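PDB 2X48: Cag38821 from Sulfolobus islandicus rod-shaped virus 1, which is of unknown function but pairs a beta hairpin with three helices in a helix-turn-helix-like arrangement, consistent with a role in binding DNA. Local coordinates for residues G42-E45 and R46-R49. Sequence-based numbering, arbitrary orientation.
Sequences GVSE and RKVR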
loop_
_atom_site.group_PDB
_atom_site.type_symbol
_atom_site.label_atom_id
_atom_site.label_comp_id
_atom_site.label_asym_id
_atom_site.label_seq_id
_atom_site.Cartn_x
_atom_site.Cartn_y
_atom_site.Cartn_z
ATOM N N GLY A 42 4.167 1.688 -5.322
ATOM C CA GLY A 42 4.428 2.027 -6.718
ATOM C C GLY A 42 3.240 2.658 -7.416
ATOM O O GLY A 42 3.071 2.517 -8.631
ATOM N N VAL A 43 2.422 3.361 -6.639
ATOM C CA VAL A 43 1.303 4.137 -7.164
ATOM C C VAL A 43 1.472 5.612 -6.792
ATOM O O VAL A 43 2.453 5.994 -6.146
ATOM C CB VAL A 43 -0.055 3.606 -6.642
ATOM C CG1 VAL A 43 -0.246 2.159 -7.059
ATOM C CG2 VAL A 43 -0.158 3.759 -5.128
ATOM N N SER A 44 0.524 6.437 -7.226
ATOM C CA SER A 44 0.537 7.864 -6.919
ATOM C C SER A 44 -0.122 8.133 -5.572
ATOM O O SER A 44 -0.820 7.285 -5.024
ATOM C CB SER A 44 -0.175 8.658 -8.013
ATOM O OG SER A 44 -1.557 8.364 -8.040
ATOM N N GLU A 45 0.113 9.329 -5.047
ATOM C CA GLU A 45 -0.500 9.759 -3.799
ATOM C C GLU A 45 -2.023 9.875 -3.940
ATOM O O GLU A 45 -2.751 9.637 -2.983
ATOM C CB GLU A 45 0.117 11.080 -3.322
ATOM C CG GLU A 45 1.602 10.955 -2.959
ATOM C CD GLU A 45 2.167 12.181 -2.250
ATOM O OE1 GLU A 45 1.538 12.668 -1.287
ATOM O OE2 GLU A 45 3.261 12.644 -2.648
ATOM N N ARG A 46 -2.495 10.207 -5.138
ATOM C CA ARG A 46 -3.930 10.271 -5.412
ATOM C C ARG A 46 -4.605 8.908 -5.282
ATOM O O ARG A 46 -5.656 8.800 -4.652
ATOM C CB ARG A 46 -4.183 10.867 -6.794
ATOM C CG ARG A 46 -3.842 12.332 -6.847
ATOM C CD ARG A 46 -3.861 12.888 -8.261
ATOM N NE ARG A 46 -5.203 12.946 -8.840
ATOM C CZ ARG A 46 -6.140 13.837 -8.515
ATOM N NH1 ARG A 46 -5.919 14.758 -7.577
ATOM N NH2 ARG A 46 -7.319 13.801 -9.129
ATOM N N LYS A 47 -4.004 7.879 -5.876
ATOM C CA LYS A 47 -4.504 6.506 -5.741
ATOM C C LYS A 47 -4.572 6.085 -4.268
ATOM O O LYS A 47 -5.572 5.522 -3.818
ATOM C CB LYS A 47 -3.613 5.527 -6.513
ATOM C CG LYS A 47 -3.893 5.449 -8.000
ATOM C CD LYS A 47 -5.110 4.584 -8.294
ATOM C CE LYS A 47 -5.305 4.393 -9.784
ATOM N NZ LYS A 47 -6.588 3.702 -10.101
ATOM N N VAL A 48 -3.504 6.369 -3.527
ATOM C CA VAL A 48 -3.447 6.050 -2.101
ATOM C C VAL A 48 -4.543 6.776 -1.314
ATOM O O VAL A 48 -5.157 6.182 -0.440
ATOM C CB VAL A 48 -2.069 6.381 -1.475
ATOM C CG1 VAL A 48 -2.078 6.074 0.022
ATOM C CG2 VAL A 48 -0.941 5.618 -2.184
ATOM N N ARG A 49 -4.801 8.046 -1.621
ATOM C CA ARG A 49 -5.875 8.781 -0.952
ATOM C C ARG A 49 -7.223 8.105 -1.216
ATOM O O ARG A 49 -8.004 7.917 -0.288
ATOM C CB ARG A 49 -5.891 10.266 -1.359
ATOM C CG ARG A 49 -4.648 11.049 -0.896
ATOM C CD ARG A 49 -4.857 12.555 -0.781
ATOM N NE ARG A 49 -5.388 13.170 -2.004
ATOM C CZ ARG A 49 -4.666 13.528 -3.070
ATOM N NH1 ARG A 49 -5.269 14.079 -4.120
ATOM N NH2 ARG A 49 -3.350 13.334 -3.102
#
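Val-43 turns its side chain onto the first turn of the helix that follows: its CG2 meets CG2 of Val-48 at 3.6 Å, the two side chains crossing at about a right angle, while its CB rests 4.0 Å from CB of Lys-47. One residue on, Ser-44 is the N-cap. With chi1 at 67°, OG sits between its own backbone N and carbonyl carbon and faces the start of the helix, where it accepts a weak but nearly straight bond from Lys-47 N (3.3 Å, 170° at the hydrogen). The same residue's carbonyl takes the N-H of Val-48, with Ser-44 O to Val-48 N at 3.2 Å. Glu-45 continues the series, its O accepting from Arg-49 N at 2.9 Å. Arg-49 bends back at chi3, which brings NH2 to 4.1 Å from Glu-45 CB; the carboxylate lies farther off, an opposite charge nearby without contact. Val-48 rests on Ile-37 and Ala-38 of helix 34-41, and Glu-45 touches Val-34 and Gln-35. Serine N-cap and Val-43/Val-48 hydrophobic staple together set the start of helix 45-52 after the short turn that follows helix 34-41, consistent with the turn and second, recognition-type helix of a helix-turn-helix unit.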